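Local atomic coordinates of RNA-dependent RNA Polymerase (Bombyx mori cytoplasmic polyhedrosis virus, PDB entry 6TZ0), a protein that catalyses RNA-templated RNA synthesis, transcribing and replicating the double-stranded RNA genome of a cytoplasmic polyhedrosis virus. Residues N276-H281 / K1038-S1043; T731-A736 / L1045-S1050. All blocks are in the same frame, centred on the assembly; numbering follows the deposited sequence.

Contact 1 of 2, residues N276-H281 / K1038-S1043; sequences NEVIGH and KHTSYS
H281 and H1039 meet through their ring nitrogens, the ND1 atoms of the two residues lying 3.0 Å apart in a nearly straight hydrogen bond (167°). Either ring could supply the proton. Each ND1 sits at the edge of the partner ring, near its plane, while the planes themselves are turned 47° from each other, so the rings touch rim to rim and do not stack.

Two further contacts use one face of each histidine. One face of H1039 receives the backbone of the strand: G280 CA stands 3.5 Å from the centroid of that ring, almost on its normal, a CH-pi contact. Y1042 approaches H281 obliquely and places CE2 over one face, 3.9 Å from H281 NE2. With CG held between its own backbone N and carbonyl carbon (chi1 67°), H281 carries its ring in among K1038, H1039 and Y1042.

Apolar and polar contacts complete the group. V278 CG1 packs on H1039 CB at 3.8 Å, and the aliphatic part of K1038 runs by H281, K1038 CD being 3.7 Å from H281 CE1. The lysine then bends so that its NZ donates to Y1042 OH at 3.0 Å, inside the loop. The ammonium nearby would be expected to disfavour a second proton on H281.

In the strand that bears G280 and H281, I279 and G280 both face V271 across the hairpin formed by strands 266-272 and 278-285. The site is therefore a classic beta bulge in an antiparallel hairpin of the N-terminal region, carrying an aromatic cluster shared with a C-terminal loop.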
# COMPACT_ATOMS: atom_id res chain seq x y z
N ASN A 276 5.53 -22.24 -23.54
CA ASN A 276 6.39 -22.44 -22.37
C ASN A 276 7.35 -23.63 -22.52
O ASN A 276 7.55 -24.39 -21.57
CB ASN A 276 5.55 -22.61 -21.10
CG ASN A 276 4.72 -21.40 -20.79
OD1 ASN A 276 3.49 -21.44 -20.88
ND2 ASN A 276 5.37 -20.31 -20.38
N GLU A 277 7.94 -23.80 -23.70
CA GLU A 277 8.79 -24.94 -23.97
C GLU A 277 10.08 -24.50 -24.64
O GLU A 277 10.07 -23.59 -25.47
CB GLU A 277 8.09 -25.96 -24.87
CG GLU A 277 6.94 -26.70 -24.24
CD GLU A 277 6.22 -27.57 -25.25
OE1 GLU A 277 6.54 -27.46 -26.45
OE2 GLU A 277 5.33 -28.35 -24.85
N VAL A 278 11.18 -25.16 -24.29
CA VAL A 278 12.44 -24.96 -24.99
C VAL A 278 12.44 -25.87 -26.21
O VAL A 278 12.47 -27.10 -26.09
CB VAL A 278 13.64 -25.25 -24.08
CG1 VAL A 278 14.93 -25.12 -24.86
CG2 VAL A 278 13.65 -24.30 -22.93
N ILE A 279 12.41 -25.27 -27.40
CA ILE A 279 12.25 -26.02 -28.64
C ILE A 279 13.53 -26.12 -29.45
O ILE A 279 13.62 -27.00 -30.32
CB ILE A 279 11.11 -25.43 -29.49
CG1 ILE A 279 11.35 -23.94 -29.70
CG2 ILE A 279 9.79 -25.70 -28.82
CD1 ILE A 279 10.41 -23.29 -30.67
N GLY A 280 14.51 -25.26 -29.22
CA GLY A 280 15.77 -25.39 -29.91
C GLY A 280 16.77 -24.41 -29.36
O GLY A 280 16.54 -23.76 -28.34
N HIS A 281 17.89 -24.30 -30.06
CA HIS A 281 18.88 -23.29 -29.76
C HIS A 281 19.41 -22.73 -31.07
O HIS A 281 19.52 -23.45 -32.07
CB HIS A 281 20.04 -23.83 -28.92
CG HIS A 281 20.89 -24.84 -29.63
ND1 HIS A 281 20.57 -26.18 -29.68
CD2 HIS A 281 22.03 -24.70 -30.33
CE1 HIS A 281 21.48 -26.82 -30.37
NE2 HIS A 281 22.38 -25.95 -30.79
N LYS A 1038 20.09 -30.89 -24.72
CA LYS A 1038 21.12 -30.37 -25.59
C LYS A 1038 20.91 -28.89 -25.86
O LYS A 1038 21.89 -28.18 -26.15
CB LYS A 1038 21.14 -31.17 -26.89
CG LYS A 1038 22.43 -31.09 -27.69
CD LYS A 1038 22.36 -30.10 -28.82
CE LYS A 1038 23.60 -30.21 -29.68
NZ LYS A 1038 24.82 -29.81 -28.93
N HIS A 1039 19.68 -28.39 -25.75
CA HIS A 1039 19.43 -26.99 -26.04
C HIS A 1039 19.78 -26.08 -24.88
O HIS A 1039 19.93 -24.87 -25.08
CB HIS A 1039 17.97 -26.78 -26.43
CG HIS A 1039 17.51 -27.65 -27.56
ND1 HIS A 1039 18.12 -27.65 -28.79
CD2 HIS A 1039 16.45 -28.49 -27.67
CE1 HIS A 1039 17.50 -28.49 -29.59
NE2 HIS A 1039 16.48 -29.01 -28.94
N THR A 1040 19.93 -26.63 -23.68
CA THR A 1040 20.30 -25.86 -22.50
C THR A 1040 21.75 -26.07 -22.09
O THR A 1040 22.18 -25.48 -21.09
CB THR A 1040 19.38 -26.23 -21.33
OG1 THR A 1040 19.55 -27.61 -21.00
CG2 THR A 1040 17.94 -25.99 -21.70
N SER A 1041 22.50 -26.88 -22.82
CA SER A 1041 23.92 -27.06 -22.53
C SER A 1041 24.76 -25.88 -22.97
O SER A 1041 25.91 -25.75 -22.53
CB SER A 1041 24.42 -28.33 -23.21
OG SER A 1041 24.33 -28.22 -24.61
N TYR A 1042 24.23 -25.02 -23.82
CA TYR A 1042 24.84 -23.75 -24.17
C TYR A 1042 24.06 -22.66 -23.45
O TYR A 1042 22.83 -22.62 -23.58
CB TYR A 1042 24.74 -23.50 -25.68
CG TYR A 1042 25.30 -24.58 -26.56
CD1 TYR A 1042 26.66 -24.66 -26.84
CD2 TYR A 1042 24.46 -25.52 -27.15
CE1 TYR A 1042 27.16 -25.65 -27.66
CE2 TYR A 1042 24.95 -26.51 -27.97
CZ TYR A 1042 26.30 -26.57 -28.22
OH TYR A 1042 26.79 -27.56 -29.03
N SER A 1043 24.76 -21.80 -22.70
CA SER A 1043 24.19 -20.62 -22.06
C SER A 1043 23.05 -20.94 -21.11
O SER A 1043 21.89 -20.78 -21.48
CB SER A 1043 23.73 -19.58 -23.09
OG SER A 1043 24.82 -18.98 -23.74

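Contact 2 of 2, residues T731-A736 / L1045-S1050; sequences TFWGFA and LAYNMS
T731 and L1045 touch where the two backbones have their closest CA atoms, 4.1 Å apart. The threonine lies against the leucine backbone: OG1 is 3.7 Å from L1045 CA, and CG2 of T731 packs at 3.8 Å on the same CA. The end of the leucine side chain leads away and packs on F1150.

One residue on, the backbones make the one hydrogen bond between the segments, from F732 N to L1045 O at 3.3 Å, and it is weak. The touching parts, T731 to G734 and L1045 to Y1047, run in similar directions, 32° apart, but without further bonds of this kind they do not form a sheet together. The short, weakly bonded strand 732-733 is instead an edge strand of a small antiparallel sheet within this chain, W733 pairing with L726.

Aromatic contacts extend the join. With CG anti to its carbonyl carbon (chi1 -74°), Y1047 reaches across to W733 and G734. Its ring and the five-membered ring of W733 are oblique to one another, centroids 5.7 Å apart, and its OH comes to 3.9 Å from W733 CB. At the ring edge, near its plane, G734 O lies 3.6 Å from Y1047 CE2. The phenol oxygen has its polar partner elsewhere, A329 O on helix 325-339, which also packs against W733. F732 turns its ring the other way, to meet F1149.

Every touching residue is buried, and no charged group takes part. The chemistry thus implies that van der Waals fit and aromatic surface do most of the joining here, while the hydrogen bond from Y1047 to the helix satisfies a buried hydroxyl and would be expected to limit the swing of its ring.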
# COMPACT_ATOMS: atom_id res chain seq x y z
N THR A 731 17.08 -16.48 -20.98
CA THR A 731 17.82 -16.90 -19.80
C THR A 731 17.51 -15.96 -18.64
O THR A 731 17.62 -14.74 -18.78
CB THR A 731 19.32 -16.94 -20.10
OG1 THR A 731 19.63 -18.07 -20.93
CG2 THR A 731 20.16 -16.93 -18.85
N PHE A 732 17.15 -16.53 -17.49
CA PHE A 732 16.80 -15.78 -16.30
C PHE A 732 18.05 -15.53 -15.45
O PHE A 732 18.65 -16.47 -14.93
CB PHE A 732 15.75 -16.55 -15.50
CG PHE A 732 15.44 -15.95 -14.17
CD1 PHE A 732 14.82 -14.72 -14.07
CD2 PHE A 732 15.70 -16.66 -13.00
CE1 PHE A 732 14.52 -14.18 -12.85
CE2 PHE A 732 15.40 -16.12 -11.78
CZ PHE A 732 14.81 -14.89 -11.70
N TRP A 733 18.44 -14.25 -15.32
CA TRP A 733 19.51 -13.86 -14.40
C TRP A 733 18.85 -13.43 -13.10
O TRP A 733 18.31 -12.33 -13.00
CB TRP A 733 20.37 -12.73 -14.96
CG TRP A 733 21.17 -13.02 -16.21
CD1 TRP A 733 21.16 -14.16 -16.95
CD2 TRP A 733 22.16 -12.17 -16.81
NE1 TRP A 733 22.03 -14.05 -18.00
CE2 TRP A 733 22.67 -12.84 -17.93
CE3 TRP A 733 22.65 -10.89 -16.52
CZ2 TRP A 733 23.64 -12.28 -18.76
CZ3 TRP A 733 23.61 -10.34 -17.33
CH2 TRP A 733 24.09 -11.04 -18.44
N GLY A 734 18.89 -14.30 -12.10
CA GLY A 734 18.28 -13.98 -10.83
C GLY A 734 19.13 -13.04 -9.99
O GLY A 734 20.34 -12.91 -10.17
N PHE A 735 18.47 -12.37 -9.05
CA PHE A 735 19.09 -11.33 -8.22
C PHE A 735 19.17 -11.89 -6.80
O PHE A 735 18.24 -11.75 -6.00
CB PHE A 735 18.29 -10.02 -8.26
CG PHE A 735 18.26 -9.33 -9.60
CD1 PHE A 735 19.16 -9.65 -10.60
CD2 PHE A 735 17.33 -8.33 -9.84
CE1 PHE A 735 19.12 -9.00 -11.83
CE2 PHE A 735 17.28 -7.68 -11.06
CZ PHE A 735 18.17 -8.01 -12.05
N ALA A 736 20.30 -12.53 -6.48
CA ALA A 736 20.45 -13.17 -5.18
C ALA A 736 20.74 -12.19 -4.06
O ALA A 736 20.57 -12.54 -2.89
CB ALA A 736 21.58 -14.21 -5.22
N LEU A 1045 20.15 -21.36 -18.40
CA LEU A 1045 19.04 -20.45 -18.18
C LEU A 1045 18.77 -20.18 -16.71
O LEU A 1045 17.72 -19.61 -16.38
CB LEU A 1045 17.80 -20.98 -18.91
CG LEU A 1045 17.36 -22.44 -18.80
CD1 LEU A 1045 16.46 -22.68 -17.64
CD2 LEU A 1045 16.67 -22.84 -20.08
N ALA A 1046 19.70 -20.54 -15.83
CA ALA A 1046 19.74 -20.09 -14.45
C ALA A 1046 21.17 -20.21 -13.97
O ALA A 1046 21.99 -20.91 -14.59
CB ALA A 1046 18.79 -20.89 -13.55
N TYR A 1047 21.50 -19.53 -12.87
CA TYR A 1047 22.86 -19.60 -12.36
C TYR A 1047 23.18 -20.96 -11.75
O TYR A 1047 24.36 -21.31 -11.67
CB TYR A 1047 23.14 -18.51 -11.32
CG TYR A 1047 23.33 -17.13 -11.89
CD1 TYR A 1047 24.45 -16.81 -12.63
CD2 TYR A 1047 22.41 -16.12 -11.63
CE1 TYR A 1047 24.63 -15.56 -13.14
CE2 TYR A 1047 22.58 -14.86 -12.13
CZ TYR A 1047 23.69 -14.58 -12.89
OH TYR A 1047 23.88 -13.32 -13.39
N ASN A 1048 22.18 -21.74 -11.35
CA ASN A 1048 22.43 -23.08 -10.84
C ASN A 1048 22.25 -24.18 -11.88
O ASN A 1048 22.46 -25.35 -11.56
CB ASN A 1048 21.53 -23.39 -9.64
CG ASN A 1048 20.05 -23.33 -9.97
OD1 ASN A 1048 19.65 -22.88 -11.04
ND2 ASN A 1048 19.24 -23.84 -9.07
N MET A 1049 21.86 -23.85 -13.11
CA MET A 1049 21.52 -24.85 -14.11
C MET A 1049 22.58 -24.98 -15.19
O MET A 1049 22.26 -25.23 -16.35
CB MET A 1049 20.15 -24.56 -14.73
CG MET A 1049 19.00 -24.81 -13.78
SD MET A 1049 17.41 -24.45 -14.52
CE MET A 1049 17.33 -25.77 -15.71
N SER A 1050 23.85 -24.84 -14.82
CA SER A 1050 24.93 -24.98 -15.77
C SER A 1050 25.10 -26.44 -16.18
O SER A 1050 24.59 -27.35 -15.53
CB SER A 1050 26.24 -24.45 -15.20
OG SER A 1050 26.69 -25.24 -14.12

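In the fold
A single loop, running from strand 1029-1030 to helix 1054-1062, supplies one side of both contacts. Their centres are about 14 Å apart, and the partner segments alternate along the chain: 276-281, 731-736, 1038-1043, 1045-1050. The centre of contact 1, at the surface, is about 30 Å from the centre of the chain, and that of buried contact 2 about 19 Å. They touch directly, T1040 CG2 packing on L1045 CD2 at 3.8 Å and S1043 O lying 3.6 Å from T731 OG1. Helix 325-339 neighbours both, bonding Y1047 and, weakly through Q325, S1043. Both contacts lie away from the magnesium- and nucleotide-binding residues, and together they join segments far apart in sequence to the C-terminal region.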